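Local coordinates for protein C alpha-dehydrogenase (Sphingobium sp. SYK-6, PDB 4YAG) that binds NADH in a Rossmann-type short-chain dehydrogenase/reductase fold and, as a C alpha-dehydrogenase of lignin beta-aryl ether breakdown, probably oxidises an alcohol of its substrate, at residues 64-69 / 203-208; 185-190 / 248-253; 190-195 / 222-227. All coordinates share one frame; numbering follows the deposited sequence.

One dinucleotide ties three contacts together, a worked example of how a Rossmann fold builds its cofactor site from loops at the ends of parallel strands. Contact 1 lies at the adenine end, where 64-69 touches the base, and joins the turn before helix 68-82 to the loop after helix 198-201. Contact 2, whose centre is about 27 Å from that of contact 1, pairs strand 181-187 with strand 248-250, one edge of the sheet within this chain. Contact 3 continues directly from it: the two share Pro190, and contact 3 is nested inside the chain loop that contact 2 closes. The segments of contact 1 alternate with those of both others; between 190-195 and 203-208 the chain passes from the nicotinamide and phosphates toward the adenine-binding turn.

Contact 1: 64-69 / 203-208; sequences DVSDRA and PERFRA. With NAI (1,4-dihydronicotinamide adenine dinucleotide), chain C.
With its CG anti to the backbone N (chi1 176°), Asp64 reaches toward residues 203-208, while Arg205, its CG set between the backbone N and the carbonyl carbon (chi1 68°) and its chain extended from there to NE, comes from the opposite direction. The guanidinium uses two nitrogens in its own plane. NH1 forms a salt bridge to Asp64 OD2, 3.0 Å long, meeting the oxygen nearly along its C-O axis, with the carboxylate plane turned 45° away; this positive charge would be expected to favour the ionised carboxylate. NH2 gives a second bond to Ser66 OG at 2.8 Å. Phe206 lies over one face of the guanidinium with its CE2, and Pro203 CG lies 3.4 Å from Asp64 OD2. The carboxylate also closes an Asx turn, its OD1 accepting the backbone N of Ser66. From the same face Ser66 OG donates to Asp64 OD1 at 2.7 Å. In this Rossmann fold the loop after strand 58-62 reads the adenine. NAI N6A donates to Asp64 OD1 at 3.0 Å, and Val65 N donates to NAI N1A at 3.1 Å.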
loop_
_atom_site.group_PDB
_atom_site.type_symbol
_atom_site.label_atom_id
_atom_site.label_comp_id
_atom_site.label_asym_id
_atom_site.label_seq_id
_atom_site.Cartn_x
_atom_site.Cartn_y
_atom_site.Cartn_z
ATOM N N ASP A 64 -4.176 -19.052 -7.338
ATOM C CA ASP A 64 -4.473 -17.641 -7.080
ATOM C C ASP A 64 -3.482 -17.149 -6.016
ATOM O O ASP A 64 -3.473 -17.687 -4.903
ATOM C CB ASP A 64 -5.901 -17.567 -6.552
ATOM C CG ASP A 64 -6.343 -16.170 -6.144
ATOM O OD1 ASP A 64 -5.577 -15.197 -6.237
ATOM O OD2 ASP A 64 -7.522 -16.068 -5.732
ATOM N N VAL A 65 -2.660 -16.151 -6.343
ATOM C CA VAL A 65 -1.622 -15.653 -5.420
ATOM C C VAL A 65 -2.203 -15.072 -4.137
ATOM O O VAL A 65 -1.485 -14.916 -3.142
ATOM C CB VAL A 65 -0.692 -14.600 -6.070
ATOM C CG1 VAL A 65 0.116 -15.234 -7.206
ATOM C CG2 VAL A 65 -1.485 -13.392 -6.566
ATOM N N SER A 66 -3.495 -14.761 -4.156
ATOM C CA SER A 66 -4.147 -14.180 -2.983
ATOM C C SER A 66 -4.739 -15.249 -2.068
ATOM O O SER A 66 -5.367 -14.945 -1.050
ATOM C CB SER A 66 -5.182 -13.120 -3.372
ATOM O OG SER A 66 -6.272 -13.663 -4.067
ATOM N N ASP A 67 -4.521 -16.517 -2.414
ATOM C CA ASP A 67 -4.971 -17.641 -1.591
ATOM C C ASP A 67 -3.756 -18.202 -0.846
ATOM O O ASP A 67 -2.881 -18.865 -1.432
ATOM C CB ASP A 67 -5.653 -18.702 -2.462
ATOM C CG ASP A 67 -6.222 -19.863 -1.656
ATOM O OD1 ASP A 67 -5.564 -20.329 -0.693
ATOM O OD2 ASP A 67 -7.316 -20.354 -2.034
ATOM N N ARG A 68 -3.673 -17.917 0.448
ATOM C CA ARG A 68 -2.469 -18.267 1.208
ATOM C C ARG A 68 -2.241 -19.768 1.328
ATOM O O ARG A 68 -1.080 -20.228 1.333
ATOM C CB ARG A 68 -2.484 -17.601 2.585
ATOM C CG ARG A 68 -2.309 -16.094 2.488
ATOM C CD ARG A 68 -2.596 -15.428 3.817
ATOM N NE ARG A 68 -2.335 -14.004 3.743
ATOM C CZ ARG A 68 -2.720 -13.124 4.669
ATOM N NH1 ARG A 68 -3.429 -13.517 5.713
ATOM N NH2 ARG A 68 -2.418 -11.851 4.516
ATOM N N ALA A 69 -3.324 -20.537 1.457
ATOM C CA ALA A 69 -3.209 -21.982 1.512
ATOM C C ALA A 69 -2.604 -22.494 0.209
ATOM O O ALA A 69 -1.727 -23.363 0.214
ATOM C CB ALA A 69 -4.567 -22.621 1.765
ATOM N N PRO A 203 -10.549 -13.124 -9.321
ATOM C CA PRO A 203 -11.056 -14.329 -8.657
ATOM C C PRO A 203 -12.552 -14.255 -8.374
ATOM O O PRO A 203 -13.113 -13.178 -8.173
ATOM C CB PRO A 203 -10.254 -14.383 -7.357
ATOM C CG PRO A 203 -8.970 -13.649 -7.670
ATOM C CD PRO A 203 -9.390 -12.545 -8.616
ATOM N N GLU A 204 -13.197 -15.415 -8.375
ATOM C CA GLU A 204 -14.645 -15.482 -8.252
ATOM C C GLU A 204 -15.196 -14.695 -7.063
ATOM O O GLU A 204 -16.238 -14.045 -7.156
ATOM C CB GLU A 204 -15.091 -16.948 -8.159
ATOM C CG GLU A 204 -16.609 -17.134 -8.105
ATOM C CD GLU A 204 -17.301 -16.680 -9.379
ATOM O OE1 GLU A 204 -16.684 -16.778 -10.467
ATOM O OE2 GLU A 204 -18.462 -16.219 -9.289
ATOM N N ARG A 205 -14.494 -14.737 -5.940
ATOM C CA ARG A 205 -15.042 -14.166 -4.717
ATOM C C ARG A 205 -15.117 -12.643 -4.765
ATOM O O ARG A 205 -15.807 -12.035 -3.939
ATOM C CB ARG A 205 -14.230 -14.603 -3.503
ATOM C CG ARG A 205 -12.841 -14.041 -3.452
ATOM C CD ARG A 205 -12.075 -14.733 -2.346
ATOM N NE ARG A 205 -10.777 -14.136 -2.054
ATOM C CZ ARG A 205 -9.675 -14.323 -2.780
ATOM N NH1 ARG A 205 -9.710 -15.076 -3.877
ATOM N NH2 ARG A 205 -8.533 -13.774 -2.404
ATOM N N PHE A 206 -14.409 -12.021 -5.714
ATOM C CA PHE A 206 -14.442 -10.562 -5.840
ATOM C C PHE A 206 -15.421 -10.047 -6.909
ATOM O O PHE A 206 -15.498 -8.835 -7.143
ATOM C CB PHE A 206 -13.046 -10.020 -6.156
ATOM C CG PHE A 206 -12.031 -10.264 -5.070
ATOM C CD1 PHE A 206 -12.187 -9.701 -3.819
ATOM C CD2 PHE A 206 -10.918 -11.056 -5.308
ATOM C CE1 PHE A 206 -11.276 -9.912 -2.837
ATOM C CE2 PHE A 206 -9.996 -11.273 -4.317
ATOM C CZ PHE A 206 -10.174 -10.703 -3.081
ATOM N N ARG A 207 -16.149 -10.941 -7.563
ATOM C CA ARG A 207 -17.024 -10.556 -8.686
ATOM C C ARG A 207 -18.337 -9.937 -8.253
ATOM O O ARG A 207 -18.735 -8.871 -8.762
ATOM C CB ARG A 207 -17.298 -11.767 -9.594
ATOM C CG ARG A 207 -16.059 -12.234 -10.295
ATOM C CD ARG A 207 -16.233 -13.474 -11.167
ATOM N NE ARG A 207 -14.940 -13.667 -11.814
ATOM C CZ ARG A 207 -14.738 -13.775 -13.122
ATOM N NH1 ARG A 207 -15.759 -13.798 -13.975
ATOM N NH2 ARG A 207 -13.495 -13.891 -13.573
ATOM N N ALA A 208 -19.026 -10.595 -7.323
ATOM C CA ALA A 208 -20.335 -10.112 -6.881
ATOM C C ALA A 208 -20.176 -8.784 -6.169
ATOM O O ALA A 208 -19.389 -8.668 -5.243
ATOM C CB ALA A 208 -20.989 -11.114 -5.962
HETATM P PA NAI C . -0.637 -10.377 -18.197
HETATM O O1A NAI C . -2.105 -10.426 -17.879
HETATM O O2A NAI C . -0.236 -10.654 -19.632
HETATM O O5B NAI C . 0.157 -11.358 -17.258
HETATM C C5B NAI C . -0.238 -11.511 -15.926
HETATM C C4B NAI C . -0.510 -12.939 -15.667
HETATM O O4B NAI C . -0.776 -12.997 -14.228
HETATM C C3B NAI C . -1.649 -13.528 -16.373
HETATM O O3B NAI C . -1.298 -14.749 -17.057
HETATM C C2B NAI C . -2.656 -13.726 -15.349
HETATM O O2B NAI C . -3.542 -14.825 -15.607
HETATM C C1B NAI C . -1.904 -13.870 -14.103
HETATM N N9A NAI C . -2.665 -13.555 -12.923
HETATM C C8A NAI C . -3.554 -12.519 -12.727
HETATM N N7A NAI C . -4.100 -12.602 -11.506
HETATM C C5A NAI C . -3.571 -13.690 -10.860
HETATM C C6A NAI C . -3.730 -14.290 -9.610
HETATM N N6A NAI C . -4.676 -13.782 -8.710
HETATM N N1A NAI C . -3.015 -15.399 -9.291
HETATM C C2A NAI C . -2.145 -15.929 -10.183
HETATM N N3A NAI C . -1.957 -15.395 -11.399
HETATM C C4A NAI C . -2.652 -14.294 -11.763
HETATM O O3 NAI C . -0.221 -8.897 -17.809
HETATM P PN NAI C . 1.221 -8.245 -17.501
HETATM O O1N NAI C . 2.376 -9.110 -17.989
HETATM O O2N NAI C . 1.163 -6.879 -18.137
HETATM O O5D NAI C . 1.239 -8.142 -15.897
HETATM C C5D NAI C . 2.389 -8.495 -15.124
HETATM C C4D NAI C . 2.647 -7.449 -14.102
HETATM O O4D NAI C . 3.165 -6.251 -14.791
HETATM C C3D NAI C . 1.463 -7.019 -13.353
HETATM O O3D NAI C . 1.793 -6.956 -11.950
HETATM C C2D NAI C . 1.135 -5.691 -13.864
HETATM O O2D NAI C . 0.461 -4.905 -12.874
HETATM C C1D NAI C . 2.425 -5.117 -14.200
HETATM N N1N NAI C . 2.516 -4.046 -15.122
HETATM C C2N NAI C . 2.242 -4.170 -16.463
HETATM C C3N NAI C . 2.390 -3.074 -17.297
HETATM C C7N NAI C . 2.102 -3.181 -18.755
HETATM O O7N NAI C . 2.086 -2.179 -19.502
HETATM N N7N NAI C . 1.926 -4.523 -19.306
HETATM C C4N NAI C . 2.819 -1.849 -16.816
HETATM C C5N NAI C . 3.145 -1.756 -15.476
HETATM C C6N NAI C . 3.006 -2.840 -14.649
#

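Contact 2: 185-190 / 248-253; sequences VLMPGP and YVSTHG. With NAI (1,4-dihydronicotinamide adenine dinucleotide), chain C.
Thr251 OG1 is gripped from both segments: it accepts the backbone N-H of Gly189 at 2.9 Å, nearly straight at 166°, and is hydrogen-bonded to His252 ND1 of its own segment at 2.7 Å. Its chi1 of 66° sets OG1 between the backbone N and the carbonyl carbon, where it also lies close to Pro188 CA. Upstream, strands 185-187 and 248-250 run parallel, the pair at one edge of this chain's Rossmann sheet. Val249 answers in both directions, its N-H donating to Val185 O and its O accepting from Met187 N at 2.8 Å; the next rung, Thr251 N to Met187 O, is weak. Leu186 CD1 meets Val249 CG1 on one face of the sheet, with helix 231-244 packed there. On the other, Val185 CG1 abuts the edge of the Tyr248 ring at CD1, while Met187, bent at chi3, brings CE to Tyr248 CB and to Ser250 OG, whose hydroxyl is bonded to Ser269 of the second subunit. Beyond the strands, Pro190 CD stands over the face of His252, 3.8 Å from the ring centroid, a CH-pi contact. With ND1 engaged by Thr251 and NE2 in a hydrogen bond with a water, the imidazole's rotation is probably restrained, and the strand end that carries Pro188 against the nicotinamide ring is held by polar bonds as well as by sheet pairing.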
loop_
_atom_site.group_PDB
_atom_site.type_symbol
_atom_site.label_atom_id
_atom_site.label_comp_id
_atom_site.label_asym_id
_atom_site.label_seq_id
_atom_site.Cartn_x
_atom_site.Cartn_y
_atom_site.Cartn_z
ATOM N N VAL A 185 12.748 -4.309 -7.353
ATOM C CA VAL A 185 11.406 -3.927 -7.766
ATOM C C VAL A 185 11.471 -3.445 -9.209
ATOM O O VAL A 185 12.274 -2.564 -9.565
ATOM C CB VAL A 185 10.736 -2.891 -6.833
ATOM C CG1 VAL A 185 11.554 -1.621 -6.705
ATOM C CG2 VAL A 185 9.329 -2.588 -7.325
ATOM N N LEU A 186 10.656 -4.099 -10.037
ATOM C CA LEU A 186 10.499 -3.762 -11.440
ATOM C C LEU A 186 9.340 -2.803 -11.610
ATOM O O LEU A 186 8.240 -3.059 -11.117
ATOM C CB LEU A 186 10.247 -5.063 -12.206
ATOM C CG LEU A 186 9.829 -4.941 -13.667
ATOM C CD1 LEU A 186 10.864 -4.250 -14.521
ATOM C CD2 LEU A 186 9.504 -6.335 -14.209
ATOM N N MET A 187 9.606 -1.692 -12.284
ATOM C CA MET A 187 8.635 -0.634 -12.509
ATOM C C MET A 187 8.463 -0.411 -14.000
ATOM O O MET A 187 9.218 0.350 -14.614
ATOM C CB MET A 187 9.088 0.643 -11.792
ATOM C CG MET A 187 9.101 0.454 -10.289
ATOM S SD MET A 187 9.990 1.758 -9.403
ATOM C CE MET A 187 11.658 1.396 -9.872
ATOM N N PRO A 188 7.513 -1.148 -14.608
ATOM C CA PRO A 188 7.375 -0.963 -16.043
ATOM C C PRO A 188 6.525 0.228 -16.466
ATOM O O PRO A 188 5.620 0.681 -15.749
ATOM C CB PRO A 188 6.679 -2.256 -16.505
ATOM C CG PRO A 188 6.853 -3.242 -15.383
ATOM C CD PRO A 188 6.843 -2.373 -14.146
ATOM N N GLY A 189 6.823 0.684 -17.679
ATOM C CA GLY A 189 5.923 1.445 -18.515
ATOM C C GLY A 189 5.154 0.473 -19.396
ATOM O O GLY A 189 4.986 -0.682 -19.040
ATOM N N PRO A 190 4.682 0.935 -20.549
ATOM C CA PRO A 190 3.819 0.080 -21.391
ATOM C C PRO A 190 4.533 -1.103 -22.046
ATOM O O PRO A 190 5.421 -0.913 -22.879
ATOM C CB PRO A 190 3.290 1.048 -22.446
ATOM C CG PRO A 190 3.582 2.418 -21.935
ATOM C CD PRO A 190 4.792 2.308 -21.065
ATOM N N TYR A 248 16.427 -1.284 -8.172
ATOM C CA TYR A 248 15.409 -0.683 -9.008
ATOM C C TYR A 248 15.644 -0.949 -10.476
ATOM O O TYR A 248 16.759 -0.783 -10.983
ATOM C CB TYR A 248 15.417 0.834 -8.829
ATOM C CG TYR A 248 15.176 1.342 -7.435
ATOM C CD1 TYR A 248 14.031 1.017 -6.724
ATOM C CD2 TYR A 248 16.076 2.219 -6.852
ATOM C CE1 TYR A 248 13.804 1.517 -5.475
ATOM C CE2 TYR A 248 15.867 2.718 -5.606
ATOM C CZ TYR A 248 14.728 2.392 -4.921
ATOM O OH TYR A 248 14.527 2.928 -3.667
ATOM N N VAL A 249 14.577 -1.340 -11.164
ATOM C CA VAL A 249 14.604 -1.440 -12.617
ATOM C C VAL A 249 13.372 -0.745 -13.163
ATOM O O VAL A 249 12.259 -1.104 -12.790
ATOM C CB VAL A 249 14.572 -2.905 -13.091
ATOM C CG1 VAL A 249 14.464 -2.957 -14.623
ATOM C CG2 VAL A 249 15.803 -3.662 -12.614
ATOM N N SER A 250 13.577 0.247 -14.032
ATOM C CA SER A 250 12.483 0.904 -14.746
ATOM C C SER A 250 12.675 0.652 -16.226
ATOM O O SER A 250 13.783 0.704 -16.738
ATOM C CB SER A 250 12.447 2.418 -14.490
ATOM O OG SER A 250 12.243 2.697 -13.102
ATOM N N THR A 251 11.587 0.388 -16.926
ATOM C CA THR A 251 11.702 0.025 -18.338
ATOM C C THR A 251 11.633 1.211 -19.297
ATOM O O THR A 251 12.058 1.103 -20.457
ATOM C CB THR A 251 10.594 -0.964 -18.749
ATOM O OG1 THR A 251 9.326 -0.316 -18.661
ATOM C CG2 THR A 251 10.591 -2.196 -17.879
ATOM N N HIS A 252 11.103 2.339 -18.826
ATOM C CA HIS A 252 10.856 3.507 -19.663
ATOM C C HIS A 252 11.246 4.777 -18.934
ATOM O O HIS A 252 11.105 4.844 -17.711
ATOM C CB HIS A 252 9.364 3.619 -19.987
ATOM C CG HIS A 252 8.883 2.621 -20.997
ATOM N ND1 HIS A 252 8.691 1.300 -20.695
ATOM C CD2 HIS A 252 8.516 2.787 -22.294
ATOM C CE1 HIS A 252 8.255 0.665 -21.788
ATOM N NE2 HIS A 252 8.134 1.548 -22.753
ATOM N N GLY A 253 11.695 5.775 -19.685
ATOM C CA GLY A 253 12.052 7.065 -19.121
ATOM C C GLY A 253 11.046 8.183 -19.318
ATOM O O GLY A 253 11.304 9.328 -18.925
HETATM P PA NAI C . -0.637 -10.377 -18.197
HETATM O O1A NAI C . -2.105 -10.426 -17.879
HETATM O O2A NAI C . -0.236 -10.654 -19.632
HETATM O O5B NAI C . 0.157 -11.358 -17.258
HETATM C C5B NAI C . -0.238 -11.511 -15.926
HETATM C C4B NAI C . -0.510 -12.939 -15.667
HETATM O O4B NAI C . -0.776 -12.997 -14.228
HETATM C C3B NAI C . -1.649 -13.528 -16.373
HETATM O O3B NAI C . -1.298 -14.749 -17.057
HETATM C C2B NAI C . -2.656 -13.726 -15.349
HETATM O O2B NAI C . -3.542 -14.825 -15.607
HETATM C C1B NAI C . -1.904 -13.870 -14.103
HETATM N N9A NAI C . -2.665 -13.555 -12.923
HETATM C C8A NAI C . -3.554 -12.519 -12.727
HETATM N N7A NAI C . -4.100 -12.602 -11.506
HETATM C C5A NAI C . -3.571 -13.690 -10.860
HETATM C C6A NAI C . -3.730 -14.290 -9.610
HETATM N N6A NAI C . -4.676 -13.782 -8.710
HETATM N N1A NAI C . -3.015 -15.399 -9.291
HETATM C C2A NAI C . -2.145 -15.929 -10.183
HETATM N N3A NAI C . -1.957 -15.395 -11.399
HETATM C C4A NAI C . -2.652 -14.294 -11.763
HETATM O O3 NAI C . -0.221 -8.897 -17.809
HETATM P PN NAI C . 1.221 -8.245 -17.501
HETATM O O1N NAI C . 2.376 -9.110 -17.989
HETATM O O2N NAI C . 1.163 -6.879 -18.137
HETATM O O5D NAI C . 1.239 -8.142 -15.897
HETATM C C5D NAI C . 2.389 -8.495 -15.124
HETATM C C4D NAI C . 2.647 -7.449 -14.102
HETATM O O4D NAI C . 3.165 -6.251 -14.791
HETATM C C3D NAI C . 1.463 -7.019 -13.353
HETATM O O3D NAI C . 1.793 -6.956 -11.950
HETATM C C2D NAI C . 1.135 -5.691 -13.864
HETATM O O2D NAI C . 0.461 -4.905 -12.874
HETATM C C1D NAI C . 2.425 -5.117 -14.200
HETATM N N1N NAI C . 2.516 -4.046 -15.122
HETATM C C2N NAI C . 2.242 -4.170 -16.463
HETATM C C3N NAI C . 2.390 -3.074 -17.297
HETATM C C7N NAI C . 2.102 -3.181 -18.755
HETATM O O7N NAI C . 2.086 -2.179 -19.502
HETATM N N7N NAI C . 1.926 -4.523 -19.306
HETATM C C4N NAI C . 2.819 -1.849 -16.816
HETATM C C5N NAI C . 3.145 -1.756 -15.476
HETATM C C6N NAI C . 3.006 -2.840 -14.649
HETATM O O HOH W 1 6.967 1.090 -25.230
#

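Contact 3: 190-195 / 222-227; sequences PIKSRI and RVVADN. With NAI (1,4-dihydronicotinamide adenine dinucleotide), chain C.
Arg222 opens the contact against Ile195: its chain, bent at chi3 (66°), lays the guanidinium alongside that isoleucine, and Ile195 CG2 meets NH2 at the edge of the group, 3.6 Å away. In the same plane NH2 donates to a water at 2.9 Å, which bonds weakly to Ser193 O. Val224 follows, its two methyls divided between neighbours: CG2 touches Ser193 O, while CG1 lies 3.7 Å from Lys192 CG, the two side chains crossing at about a right angle. The strip that Val224 covers is the cofactor-binding loop after strand 181-187 of the Rossmann fold. On it the carboxamide of NAI pairs with Ile191, O7N accepting from the backbone N at 3.0 Å and N7N donating to the backbone O. Ser193 OG donates to NAI O2N at 2.7 Å and accepts Ile195 N in an ST turn, while Arg194 N binds NAI O2A. Ala225 and Asp226 then line the extended Lys192 chain through their backbone oxygens, Lys192 CE lying 3.3 Å from Asp226 O; the ammonium has its salt bridge with Glu230. At Asn227, a second water donates to the backbone O at 2.8 Å and weakly to Pro190 O.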
loop_
_atom_site.group_PDB
_atom_site.type_symbol
_atom_site.label_atom_id
_atom_site.label_comp_id
_atom_site.label_asym_id
_atom_site.label_seq_id
_atom_site.Cartn_x
_atom_site.Cartn_y
_atom_site.Cartn_z
ATOM N N PRO A 190 4.682 0.935 -20.549
ATOM C CA PRO A 190 3.819 0.080 -21.391
ATOM C C PRO A 190 4.533 -1.103 -22.046
ATOM O O PRO A 190 5.421 -0.913 -22.879
ATOM C CB PRO A 190 3.290 1.048 -22.446
ATOM C CG PRO A 190 3.582 2.418 -21.935
ATOM C CD PRO A 190 4.792 2.308 -21.065
ATOM N N ILE A 191 4.138 -2.315 -21.646
ATOM C CA ILE A 191 4.684 -3.556 -22.183
ATOM C C ILE A 191 3.551 -4.340 -22.835
ATOM O O ILE A 191 2.445 -4.421 -22.288
ATOM C CB ILE A 191 5.288 -4.442 -21.079
ATOM C CG1 ILE A 191 6.127 -3.621 -20.081
ATOM C CG2 ILE A 191 6.086 -5.613 -21.678
ATOM C CD1 ILE A 191 7.272 -2.899 -20.700
ATOM N N LYS A 192 3.830 -4.922 -23.994
ATOM C CA LYS A 192 2.859 -5.806 -24.645
ATOM C C LYS A 192 2.530 -6.978 -23.735
ATOM O O LYS A 192 3.413 -7.698 -23.292
ATOM C CB LYS A 192 3.403 -6.351 -25.962
ATOM C CG LYS A 192 3.647 -5.316 -27.023
ATOM C CD LYS A 192 4.106 -5.978 -28.322
ATOM C CE LYS A 192 4.451 -4.952 -29.387
ATOM N NZ LYS A 192 5.133 -5.577 -30.551
ATOM N N SER A 193 1.251 -7.179 -23.464
ATOM C CA SER A 193 0.824 -8.232 -22.558
ATOM C C SER A 193 -0.658 -8.504 -22.736
ATOM O O SER A 193 -1.284 -7.967 -23.647
ATOM C CB SER A 193 1.113 -7.861 -21.110
ATOM O OG SER A 193 0.119 -6.968 -20.605
ATOM N N ARG A 194 -1.217 -9.316 -21.846
ATOM C CA ARG A 194 -2.639 -9.620 -21.892
ATOM C C ARG A 194 -3.381 -9.098 -20.660
ATOM O O ARG A 194 -4.432 -9.631 -20.295
ATOM C CB ARG A 194 -2.851 -11.125 -22.070
ATOM C CG ARG A 194 -2.451 -11.571 -23.458
ATOM C CD ARG A 194 -2.793 -13.030 -23.750
ATOM N NE ARG A 194 -1.831 -13.931 -23.126
ATOM C CZ ARG A 194 -1.825 -15.250 -23.322
ATOM N NH1 ARG A 194 -2.757 -15.798 -24.087
ATOM N NH2 ARG A 194 -0.915 -16.017 -22.737
ATOM N N ILE A 195 -2.852 -8.039 -20.045
ATOM C CA ILE A 195 -3.437 -7.496 -18.829
ATOM C C ILE A 195 -4.839 -6.937 -19.098
ATOM O O ILE A 195 -5.639 -6.761 -18.175
ATOM C CB ILE A 195 -2.510 -6.473 -18.146
ATOM C CG1 ILE A 195 -3.016 -6.207 -16.729
ATOM C CG2 ILE A 195 -2.391 -5.189 -18.969
ATOM C CD1 ILE A 195 -1.937 -5.880 -15.744
ATOM N N ARG A 222 -9.382 -3.712 -25.651
ATOM C CA ARG A 222 -8.273 -2.791 -25.885
ATOM C C ARG A 222 -7.191 -3.432 -26.732
ATOM O O ARG A 222 -6.771 -4.551 -26.477
ATOM C CB ARG A 222 -7.656 -2.323 -24.564
ATOM C CG ARG A 222 -6.650 -1.195 -24.740
ATOM C CD ARG A 222 -6.000 -0.810 -23.418
ATOM N NE ARG A 222 -5.166 -1.889 -22.902
ATOM C CZ ARG A 222 -4.645 -1.894 -21.686
ATOM N NH1 ARG A 222 -4.866 -0.869 -20.873
ATOM N NH2 ARG A 222 -3.905 -2.916 -21.279
ATOM N N VAL A 223 -6.714 -2.691 -27.724
ATOM C CA VAL A 223 -5.704 -3.197 -28.635
ATOM C C VAL A 223 -4.304 -2.978 -28.083
ATOM O O VAL A 223 -3.976 -1.894 -27.608
ATOM C CB VAL A 223 -5.822 -2.517 -30.011
ATOM C CG1 VAL A 223 -4.717 -2.992 -30.945
ATOM C CG2 VAL A 223 -7.202 -2.779 -30.610
ATOM N N VAL A 224 -3.484 -4.022 -28.138
ATOM C CA VAL A 224 -2.094 -3.931 -27.719
ATOM C C VAL A 224 -1.281 -3.163 -28.763
ATOM O O VAL A 224 -1.118 -3.627 -29.891
ATOM C CB VAL A 224 -1.507 -5.343 -27.535
ATOM C CG1 VAL A 224 -0.033 -5.272 -27.190
ATOM C CG2 VAL A 224 -2.302 -6.107 -26.470
ATOM N N ALA A 225 -0.782 -1.988 -28.386
ATOM C CA ALA A 225 -0.056 -1.124 -29.325
ATOM C C ALA A 225 1.269 -1.733 -29.800
ATOM O O ALA A 225 2.013 -2.328 -29.019
ATOM C CB ALA A 225 0.186 0.244 -28.705
ATOM N N ASP A 226 1.567 -1.565 -31.088
ATOM C CA ASP A 226 2.775 -2.148 -31.671
ATOM C C ASP A 226 4.075 -1.584 -31.090
ATOM O O ASP A 226 5.113 -2.249 -31.138
ATOM C CB ASP A 226 2.778 -1.963 -33.191
ATOM C CG ASP A 226 1.792 -2.870 -33.888
ATOM O OD1 ASP A 226 1.375 -3.879 -33.274
ATOM O OD2 ASP A 226 1.443 -2.580 -35.054
ATOM N N ASN A 227 4.019 -0.378 -30.528
ATOM C CA ASN A 227 5.225 0.279 -30.021
ATOM C C ASN A 227 5.448 0.073 -28.527
ATOM O O ASN A 227 6.353 0.663 -27.936
ATOM C CB ASN A 227 5.186 1.781 -30.325
ATOM C CG ASN A 227 4.009 2.478 -29.674
ATOM O OD1 ASN A 227 3.054 1.838 -29.267
ATOM N ND2 ASN A 227 4.071 3.801 -29.587
HETATM P PA NAI C . -0.637 -10.377 -18.197
HETATM O O1A NAI C . -2.105 -10.426 -17.879
HETATM O O2A NAI C . -0.236 -10.654 -19.632
HETATM O O5B NAI C . 0.157 -11.358 -17.258
HETATM C C5B NAI C . -0.238 -11.511 -15.926
HETATM C C4B NAI C . -0.510 -12.939 -15.667
HETATM O O4B NAI C . -0.776 -12.997 -14.228
HETATM C C3B NAI C . -1.649 -13.528 -16.373
HETATM O O3B NAI C . -1.298 -14.749 -17.057
HETATM C C2B NAI C . -2.656 -13.726 -15.349
HETATM O O2B NAI C . -3.542 -14.825 -15.607
HETATM C C1B NAI C . -1.904 -13.870 -14.103
HETATM N N9A NAI C . -2.665 -13.555 -12.923
HETATM C C8A NAI C . -3.554 -12.519 -12.727
HETATM N N7A NAI C . -4.100 -12.602 -11.506
HETATM C C5A NAI C . -3.571 -13.690 -10.860
HETATM C C6A NAI C . -3.730 -14.290 -9.610
HETATM N N6A NAI C . -4.676 -13.782 -8.710
HETATM N N1A NAI C . -3.015 -15.399 -9.291
HETATM C C2A NAI C . -2.145 -15.929 -10.183
HETATM N N3A NAI C . -1.957 -15.395 -11.399
HETATM C C4A NAI C . -2.652 -14.294 -11.763
HETATM O O3 NAI C . -0.221 -8.897 -17.809
HETATM P PN NAI C . 1.221 -8.245 -17.501
HETATM O O1N NAI C . 2.376 -9.110 -17.989
HETATM O O2N NAI C . 1.163 -6.879 -18.137
HETATM O O5D NAI C . 1.239 -8.142 -15.897
HETATM C C5D NAI C . 2.389 -8.495 -15.124
HETATM C C4D NAI C . 2.647 -7.449 -14.102
HETATM O O4D NAI C . 3.165 -6.251 -14.791
HETATM C C3D NAI C . 1.463 -7.019 -13.353
HETATM O O3D NAI C . 1.793 -6.956 -11.950
HETATM C C2D NAI C . 1.135 -5.691 -13.864
HETATM O O2D NAI C . 0.461 -4.905 -12.874
HETATM C C1D NAI C . 2.425 -5.117 -14.200
HETATM N N1N NAI C . 2.516 -4.046 -15.122
HETATM C C2N NAI C . 2.242 -4.170 -16.463
HETATM C C3N NAI C . 2.390 -3.074 -17.297
HETATM C C7N NAI C . 2.102 -3.181 -18.755
HETATM O O7N NAI C . 2.086 -2.179 -19.502
HETATM N N7N NAI C . 1.926 -4.523 -19.306
HETATM C C4N NAI C . 2.819 -1.849 -16.816
HETATM C C5N NAI C . 3.145 -1.756 -15.476
HETATM C C6N NAI C . 3.006 -2.840 -14.649
HETATM O O HOH W 1 6.967 1.090 -25.230
HETATM O O HOH W 2 -3.001 -5.168 -22.832
#